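Local atomic coordinates of putative S-adenosylmethionine-dependent methyltransferase (Bacteroides thetaiotaomicron, PDB entry 1WYZ), a protein that probably acts as an S-adenosylmethionine-dependent methyltransferase of the RsmI-like family, although its substrate is not established. Residues A[143-148]-A[152-157]; A[169-174]-A[179-184]. All coordinates share one frame; numbering follows the deposited sequence.

Interaction 1 and interaction 2 follow one another along the chain, with centres about 9 Å apart, and share one apolar layer over the mixed sheet of the C-terminal half. Phe171 and Met181, which meet in interaction 2, each also touch side chains of interaction 1. Leu144 CD1 packs on Phe171 CD1 at 3.4 Å, and Leu155 CD1 lies 3.5 Å from the methyl carbon CE of Met181. Outside this layer, Tyr143 CZ rests 3.3 Å from Ile172 CD1. Strand 168-173, which follows helix 150-165, thus receives side chains from both contacts. Together they pack the loop after strand 138-143 and helices 150-165 and 178-188 onto that sheet.

Interaction 1: A[143-148]-A[152-157]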
ATOM      1  N   TYR A 143       0.759 -14.425   6.323  1.00 35.11           N
ATOM      2  CA  TYR A 143       1.154 -15.830   6.155  1.00 37.24           C
ATOM      3  C   TYR A 143      -0.063 -16.720   6.309  1.00 37.91           C
ATOM      4  O   TYR A 143      -0.936 -16.425   7.114  1.00 39.82           O
ATOM      5  CB  TYR A 143       2.208 -16.224   7.189  1.00 33.06           C
ATOM      6  CG  TYR A 143       3.547 -15.580   6.953  1.00 33.87           C
ATOM      7  CD1 TYR A 143       4.489 -16.171   6.108  1.00 35.04           C
ATOM      8  CD2 TYR A 143       3.868 -14.362   7.544  1.00 34.26           C
ATOM      9  CE1 TYR A 143       5.723 -15.554   5.853  1.00 35.29           C
ATOM     10  CE2 TYR A 143       5.097 -13.733   7.297  1.00 35.21           C
ATOM     11  CZ  TYR A 143       6.018 -14.330   6.448  1.00 36.61           C
ATOM     12  OH  TYR A 143       7.201 -13.680   6.160  1.00 34.07           O
ATOM     13  N   LEU A 144      -0.122 -17.805   5.540  1.00 35.71           N
ATOM     14  CA  LEU A 144      -1.245 -18.735   5.594  1.00 36.83           C
ATOM     15  C   LEU A 144      -0.943 -19.912   6.512  1.00 39.24           C
ATOM     16  O   LEU A 144       0.213 -20.143   6.866  1.00 39.24           O
ATOM     17  CB  LEU A 144      -1.546 -19.260   4.193  1.00 37.08           C
ATOM     18  CG  LEU A 144      -1.693 -18.186   3.120  1.00 36.47           C
ATOM     19  CD1 LEU A 144      -2.233 -18.791   1.824  1.00 37.43           C
ATOM     20  CD2 LEU A 144      -2.630 -17.112   3.648  1.00 36.34           C
ATOM     21  N   PRO A 145      -1.980 -20.677   6.904  1.00 38.37           N
ATOM     22  CA  PRO A 145      -1.820 -21.839   7.783  1.00 40.90           C
ATOM     23  C   PRO A 145      -0.747 -22.835   7.352  1.00 43.14           C
ATOM     24  O   PRO A 145      -0.766 -23.373   6.242  1.00 42.06           O
ATOM     25  CB  PRO A 145      -3.218 -22.439   7.812  1.00 54.08           C
ATOM     26  CG  PRO A 145      -4.067 -21.212   7.825  1.00 54.72           C
ATOM     27  CD  PRO A 145      -3.410 -20.376   6.713  1.00 53.24           C
ATOM     28  N   ILE A 146       0.179 -23.067   8.276  1.00 54.90           N
ATOM     29  CA  ILE A 146       1.333 -23.950   8.118  1.00 58.02           C
ATOM     30  C   ILE A 146       1.021 -25.409   7.783  1.00 59.08           C
ATOM     31  O   ILE A 146       1.567 -25.959   6.825  1.00 57.72           O
ATOM     32  CB  ILE A 146       2.183 -23.909   9.403  1.00 89.06           C
ATOM     33  CG1 ILE A 146       2.301 -22.454   9.883  1.00 89.84           C
ATOM     34  CG2 ILE A 146       3.564 -24.486   9.132  1.00 91.90           C
ATOM     35  CD1 ILE A 146       1.152 -21.982  10.757  1.00 68.46           C
ATOM     36  N   GLU A 147       0.153 -26.033   8.578  1.00 59.78           N
ATOM     37  CA  GLU A 147      -0.212 -27.431   8.370  1.00 61.85           C
ATOM     38  C   GLU A 147      -1.068 -27.619   7.128  1.00 61.26           C
ATOM     39  O   GLU A 147      -2.006 -26.862   6.891  1.00 61.07           O
ATOM     40  CB  GLU A 147      -0.985 -27.972   9.574  1.00 90.08           C
ATOM     41  CG  GLU A 147      -2.352 -27.331   9.771  1.00 95.17           C
ATOM     42  CD  GLU A 147      -3.287 -28.176  10.620  1.00 96.50           C
ATOM     43  OE1 GLU A 147      -3.489 -29.363  10.286  1.00 95.64           O
ATOM     44  OE2 GLU A 147      -3.822 -27.647  11.618  1.00 98.25           O
ATOM     45  N   PRO A 148      -0.763 -28.644   6.319  1.00 61.76           N
ATOM     46  CA  PRO A 148      -1.532 -28.910   5.099  1.00 61.56           C
ATOM     47  C   PRO A 148      -3.010 -29.115   5.423  1.00 61.35           C
ATOM     48  O   PRO A 148      -3.369 -29.338   6.579  1.00 62.78           O
ATOM     49  CB  PRO A 148      -0.879 -30.180   4.555  1.00 55.01           C
ATOM     50  CG  PRO A 148       0.548 -30.035   5.003  1.00 53.85           C
ATOM     51  CD  PRO A 148       0.378 -29.569   6.431  1.00 54.34           C
ATOM     52  N   ALA A 152      -5.049 -25.734   2.567  1.00 43.14           N
ATOM     53  CA  ALA A 152      -5.894 -25.965   1.409  1.00 42.33           C
ATOM     54  C   ALA A 152      -7.239 -25.304   1.681  1.00 42.24           C
ATOM     55  O   ALA A 152      -7.864 -24.759   0.779  1.00 42.35           O
ATOM     56  CB  ALA A 152      -6.073 -27.452   1.187  1.00 37.74           C
ATOM     57  N   LYS A 153      -7.677 -25.359   2.936  1.00 53.87           N
ATOM     58  CA  LYS A 153      -8.941 -24.749   3.316  1.00 53.84           C
ATOM     59  C   LYS A 153      -8.846 -23.261   3.043  1.00 52.38           C
ATOM     60  O   LYS A 153      -9.717 -22.677   2.403  1.00 50.98           O
ATOM     61  CB  LYS A 153      -9.240 -24.962   4.806  1.00 71.30           C
ATOM     62  CG  LYS A 153      -9.827 -26.324   5.167  1.00 74.10           C
ATOM     63  CD  LYS A 153     -10.424 -26.314   6.575  1.00 77.02           C
ATOM     64  CE  LYS A 153     -11.628 -25.376   6.678  1.00 78.10           C
ATOM     65  NZ  LYS A 153     -12.814 -25.875   5.925  1.00 80.63           N
ATOM     66  N   LYS A 154      -7.766 -22.661   3.529  1.00 39.94           N
ATOM     67  CA  LYS A 154      -7.539 -21.233   3.370  1.00 39.47           C
ATOM     68  C   LYS A 154      -7.512 -20.816   1.900  1.00 37.53           C
ATOM     69  O   LYS A 154      -8.275 -19.937   1.496  1.00 38.01           O
ATOM     70  CB  LYS A 154      -6.237 -20.827   4.079  1.00 41.66           C
ATOM     71  CG  LYS A 154      -6.067 -19.334   4.304  1.00 43.48           C
ATOM     72  CD  LYS A 154      -7.263 -18.756   5.035  1.00 47.62           C
ATOM     73  CE  LYS A 154      -6.940 -17.384   5.587  1.00 49.95           C
ATOM     74  NZ  LYS A 154      -6.425 -16.508   4.507  1.00 54.44           N
ATOM     75  N   LEU A 155      -6.648 -21.443   1.102  1.00 42.88           N
ATOM     76  CA  LEU A 155      -6.549 -21.128  -0.329  1.00 42.96           C
ATOM     77  C   LEU A 155      -7.922 -21.234  -0.981  1.00 44.01           C
ATOM     78  O   LEU A 155      -8.317 -20.379  -1.773  1.00 44.64           O
ATOM     79  CB  LEU A 155      -5.588 -22.098  -1.036  1.00 31.75           C
ATOM     80  CG  LEU A 155      -4.112 -22.094  -0.617  1.00 30.84           C
ATOM     81  CD1 LEU A 155      -3.407 -23.347  -1.131  1.00 25.49           C
ATOM     82  CD2 LEU A 155      -3.447 -20.830  -1.143  1.00 29.17           C
ATOM     83  N   LYS A 156      -8.649 -22.288  -0.630  1.00 38.95           N
ATOM     84  CA  LYS A 156      -9.974 -22.541  -1.180  1.00 39.94           C
ATOM     85  C   LYS A 156     -10.965 -21.420  -0.835  1.00 38.33           C
ATOM     86  O   LYS A 156     -11.777 -21.027  -1.673  1.00 35.56           O
ATOM     87  CB  LYS A 156     -10.485 -23.882  -0.649  1.00 74.36           C
ATOM     88  CG  LYS A 156     -11.411 -24.624  -1.590  1.00 80.25           C
ATOM     89  CD  LYS A 156     -10.664 -25.182  -2.795  1.00 85.23           C
ATOM     90  CE  LYS A 156     -11.603 -25.989  -3.698  1.00 87.30           C
ATOM     91  NZ  LYS A 156     -10.939 -26.427  -4.960  1.00 90.97           N
ATOM     92  N   THR A 157     -10.884 -20.907   0.395  1.00 38.80           N
ATOM     93  CA  THR A 157     -11.775 -19.844   0.857  1.00 36.20           C
ATOM     94  C   THR A 157     -11.394 -18.518   0.226  1.00 34.80           C
ATOM     95  O   THR A 157     -12.262 -17.747  -0.189  1.00 33.41           O
ATOM     96  CB  THR A 157     -11.736 -19.684   2.400  1.00 42.51           C
ATOM     97  OG1 THR A 157     -11.979 -20.949   3.026  1.00 42.05           O
ATOM     98  CG2 THR A 157     -12.809 -18.713   2.860  1.00 43.19           C
TER
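The puckered pyrrolidine ring of Pro145 turns one atom of its rim, CD, to Lys154 CG at 3.7 Å, with Lys154 CB slightly farther from the same atom. The two side chains cross at about a right angle. The setting is the start of a beta-alpha-beta crossover, in which the loop leaving strand 138-143 passes beside the first turns of helix 150-165 before the chain returns as the parallel strand 168-173. Lys154 CG is anti to the backbone N (chi1 -165°), while bends at chi2 and chi4 carry NZ to 3.9 Å from Leu144 CD2. That methyl therefore faces both the aliphatic part and the end of the lysine, Lys154 CG lying 4.1 Å from it. Leu155, the next residue of the helix, rests on Phe171 of the returning strand and touches Asp184 and Ile185 of helix 178-188, so the side chain that receives the loop also joins the two helices. The other branch, CD1, of the buried Leu144 meets Leu155 CD2 at 3.8 Å, methyl against methyl, the side chains again crossing nearly perpendicularly.

Interaction 2: A[169-174]-A[179-184]; sequences QLFIET and HKMIED
Met181, a selenomethionine, supplies the helix side of both contacts between 169-174 and 179-184. Its selenium makes a Met-aromatic contact with Phe171, SE lying 3.9 Å from CE1. The approach to the ring is oblique, 64° from the ring normal. With CG anti to the backbone N (chi1 175°), the bends at chi2 and chi3 of Met181 place SE beside CE1 of the ring.

Apolar contact continues at Glu173, whose CG lies 4.0 Å from Met181 CB, the two chains crossing at about a right angle. Here helix 178-188 packs on the mixed sheet, within a beta-alpha-beta connection that leads from strand 168-173 to the parallel strand 194-199, with strand 228-233 running antiparallel between them. Phe230 of the middle strand also touches Met181.

Polar bonds hold the carboxylates of Glu173 and Asp184. Glu173 OE1 accepts the backbone N-H of Thr174 at 2.7 Å, from above the carboxylate plane, while OE2 forms a salt bridge with Arg151. The same guanidinium group uses its other terminal nitrogen for Asp184 OD2, so it joins two carboxylates that would otherwise probably disfavour each other, their oxygens Glu173 OE2 and Asp184 OD2 being 6.6 Å apart. Were Glu173 cut back to an alanine, Arg151 would probably lose one of its two anionic partners and a gap would be likely to open beside Met181 CB. Within the helix, Lys180 NZ forms a salt bridge with Asp184 OD1 (3.3 Å), one turn along.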
ATOM      1  N   GLN A 169      -6.826 -11.316  -3.724  1.00 28.74           N
ATOM      2  CA  GLN A 169      -6.411 -11.891  -2.440  1.00 28.92           C
ATOM      3  C   GLN A 169      -4.881 -11.992  -2.402  1.00 29.16           C
ATOM      4  O   GLN A 169      -4.277 -12.552  -3.314  1.00 30.40           O
ATOM      5  CB  GLN A 169      -7.044 -13.274  -2.253  1.00 30.79           C
ATOM      6  CG  GLN A 169      -8.574 -13.286  -2.344  1.00 30.59           C
ATOM      7  CD  GLN A 169      -9.289 -12.360  -1.335  1.00 31.51           C
ATOM      8  OE1 GLN A 169      -9.131 -12.483  -0.115  1.00 25.87           O
ATOM      9  NE2 GLN A 169     -10.092 -11.435  -1.861  1.00 31.75           N
ATOM     10  N   LEU A 170      -4.259 -11.453  -1.353  1.00 29.91           N
ATOM     11  CA  LEU A 170      -2.797 -11.465  -1.247  1.00 31.52           C
ATOM     12  C   LEU A 170      -2.260 -12.132   0.007  1.00 32.25           C
ATOM     13  O   LEU A 170      -2.809 -11.957   1.096  1.00 34.13           O
ATOM     14  CB  LEU A 170      -2.221 -10.037  -1.266  1.00 31.14           C
ATOM     15  CG  LEU A 170      -2.391  -9.043  -2.411  1.00 32.29           C
ATOM     16  CD1 LEU A 170      -3.782  -8.427  -2.373  1.00 31.54           C
ATOM     17  CD2 LEU A 170      -1.347  -7.947  -2.252  1.00 32.47           C
ATOM     18  N   PHE A 171      -1.162 -12.866  -0.149  1.00 29.62           N
ATOM     19  CA  PHE A 171      -0.514 -13.533   0.972  1.00 31.28           C
ATOM     20  C   PHE A 171       0.972 -13.755   0.677  1.00 35.57           C
ATOM     21  O   PHE A 171       1.377 -13.843  -0.488  1.00 37.31           O
ATOM     22  CB  PHE A 171      -1.226 -14.857   1.297  1.00 28.37           C
ATOM     23  CG  PHE A 171      -1.399 -15.783   0.117  1.00 27.03           C
ATOM     24  CD1 PHE A 171      -0.411 -16.721  -0.209  1.00 25.10           C
ATOM     25  CD2 PHE A 171      -2.566 -15.750  -0.646  1.00 26.62           C
ATOM     26  CE1 PHE A 171      -0.580 -17.619  -1.272  1.00 22.10           C
ATOM     27  CE2 PHE A 171      -2.750 -16.651  -1.721  1.00 28.40           C
ATOM     28  CZ  PHE A 171      -1.746 -17.585  -2.026  1.00 24.60           C
ATOM     29  N   ILE A 172       1.789 -13.822   1.724  1.00 35.37           N
ATOM     30  CA  ILE A 172       3.224 -14.011   1.555  1.00 39.49           C
ATOM     31  C   ILE A 172       3.705 -15.328   2.147  1.00 43.10           C
ATOM     32  O   ILE A 172       2.967 -15.998   2.884  1.00 43.26           O
ATOM     33  CB  ILE A 172       4.015 -12.866   2.203  1.00 62.78           C
ATOM     34  CG1 ILE A 172       3.795 -12.877   3.718  1.00 62.95           C
ATOM     35  CG2 ILE A 172       3.582 -11.532   1.600  1.00 64.03           C
ATOM     36  CD1 ILE A 172       4.755 -11.995   4.515  1.00 54.80           C
ATOM     37  N   GLU A 173       4.945 -15.690   1.820  1.00 37.29           N
ATOM     38  CA  GLU A 173       5.539 -16.940   2.286  1.00 41.06           C
ATOM     39  C   GLU A 173       7.016 -16.838   2.622  1.00 42.76           C
ATOM     40  O   GLU A 173       7.757 -16.080   1.994  1.00 42.72           O
ATOM     41  CB  GLU A 173       5.358 -18.034   1.235  1.00 69.91           C
ATOM     42  CG  GLU A 173       4.368 -19.111   1.645  1.00 72.99           C
ATOM     43  CD  GLU A 173       4.844 -19.934   2.835  1.00 72.98           C
ATOM     44  OE1 GLU A 173       5.353 -19.351   3.819  1.00 71.89           O
ATOM     45  OE2 GLU A 173       4.692 -21.173   2.786  1.00 73.99           O
ATOM     46  N   THR A 174       7.441 -17.618   3.613  1.00 52.44           N
ATOM     47  CA  THR A 174       8.839 -17.624   4.027  1.00 55.74           C
ATOM     48  C   THR A 174       9.687 -18.144   2.862  1.00 58.67           C
ATOM     49  O   THR A 174       9.298 -19.089   2.172  1.00 56.22           O
ATOM     50  CB  THR A 174       9.046 -18.502   5.290  1.00 80.43           C
ATOM     51  OG1 THR A 174      10.350 -18.268   5.828  1.00 81.73           O
ATOM     52  CG2 THR A 174       8.905 -19.975   4.952  1.00 80.17           C
ATOM     53  N   HIS A 179       8.505 -22.775  -3.122  1.00 45.42           N
ATOM     54  CA  HIS A 179       8.133 -23.780  -4.095  1.00 45.27           C
ATOM     55  C   HIS A 179       7.043 -24.717  -3.590  1.00 42.05           C
ATOM     56  O   HIS A 179       6.233 -25.211  -4.373  1.00 38.81           O
ATOM     57  CB  HIS A 179       9.360 -24.581  -4.526  1.00112.21           C
ATOM     58  CG  HIS A 179       9.468 -24.751  -6.010  1.00117.29           C
ATOM     59  ND1 HIS A 179       9.914 -23.746  -6.843  1.00119.24           N
ATOM     60  CD2 HIS A 179       9.134 -25.787  -6.816  1.00119.25           C
ATOM     61  CE1 HIS A 179       9.849 -24.156  -8.098  1.00118.35           C
ATOM     62  NE2 HIS A 179       9.378 -25.390  -8.110  1.00118.27           N
ATOM     63  N   LYS A 180       7.011 -24.963  -2.285  1.00 47.86           N
ATOM     64  CA  LYS A 180       5.987 -25.844  -1.741  1.00 45.72           C
ATOM     65  C   LYS A 180       4.620 -25.167  -1.815  1.00 42.57           C
ATOM     66  O   LYS A 180       3.588 -25.834  -1.907  1.00 39.86           O
ATOM     67  CB  LYS A 180       6.309 -26.228  -0.293  1.00 66.90           C
ATOM     68  CG  LYS A 180       5.348 -27.265   0.300  1.00 69.36           C
ATOM     69  CD  LYS A 180       5.398 -28.584  -0.465  1.00 69.90           C
ATOM     70  CE  LYS A 180       4.441 -29.611   0.127  1.00 68.97           C
ATOM     71  NZ  LYS A 180       3.017 -29.209  -0.033  1.00 70.97           N
HETATM   72  N   MSE A 181       4.624 -23.837  -1.781  1.00 46.98           N
HETATM   73  CA  MSE A 181       3.385 -23.070  -1.857  1.00 44.96           C
HETATM   74  C   MSE A 181       2.811 -23.115  -3.273  1.00 42.88           C
HETATM   75  O   MSE A 181       1.644 -23.459  -3.446  1.00 40.41           O
HETATM   76  CB  MSE A 181       3.617 -21.617  -1.432  1.00 56.17           C
HETATM   77  CG  MSE A 181       2.388 -20.716  -1.596  1.00 58.88           C
HETATM   78 SE   MSE A 181       0.929 -21.059  -0.342  1.00 63.55          SE
HETATM   79  CE  MSE A 181      -0.091 -22.357  -1.328  1.00 59.81           C
ATOM     80  N   ILE A 182       3.617 -22.790  -4.285  1.00 42.08           N
ATOM     81  CA  ILE A 182       3.107 -22.830  -5.650  1.00 42.14           C
ATOM     82  C   ILE A 182       2.509 -24.204  -5.942  1.00 40.64           C
ATOM     83  O   ILE A 182       1.489 -24.315  -6.625  1.00 39.72           O
ATOM     84  CB  ILE A 182       4.203 -22.482  -6.712  1.00 86.05           C
ATOM     85  CG1 ILE A 182       5.429 -23.387  -6.543  1.00 90.07           C
ATOM     86  CG2 ILE A 182       4.590 -21.008  -6.607  1.00 85.72           C
ATOM     87  CD1 ILE A 182       5.321 -24.723  -7.249  1.00 65.41           C
ATOM     88  N   GLU A 183       3.133 -25.249  -5.407  1.00 38.85           N
ATOM     89  CA  GLU A 183       2.638 -26.605  -5.597  1.00 37.41           C
ATOM     90  C   GLU A 183       1.253 -26.670  -4.983  1.00 34.56           C
ATOM     91  O   GLU A 183       0.340 -27.234  -5.574  1.00 33.67           O
ATOM     92  CB  GLU A 183       3.557 -27.630  -4.914  1.00 64.44           C
ATOM     93  CG  GLU A 183       3.000 -29.054  -4.876  1.00 67.50           C
ATOM     94  CD  GLU A 183       3.006 -29.741  -6.239  1.00 71.08           C
ATOM     95  OE1 GLU A 183       2.950 -29.031  -7.274  1.00 69.50           O
ATOM     96  OE2 GLU A 183       3.052 -30.995  -6.272  1.00 70.73           O
ATOM     97  N   ASP A 184       1.094 -26.081  -3.801  1.00 34.76           N
ATOM     98  CA  ASP A 184      -0.207 -26.083  -3.129  1.00 34.27           C
ATOM     99  C   ASP A 184      -1.293 -25.275  -3.855  1.00 33.15           C
ATOM    100  O   ASP A 184      -2.455 -25.702  -3.918  1.00 30.52           O
ATOM    101  CB  ASP A 184      -0.081 -25.579  -1.688  1.00 46.28           C
ATOM    102  CG  ASP A 184       0.522 -26.614  -0.761  1.00 47.81           C
ATOM    103  OD1 ASP A 184       0.148 -27.796  -0.870  1.00 48.20           O
ATOM    104  OD2 ASP A 184       1.363 -26.240   0.084  1.00 48.46           O
TER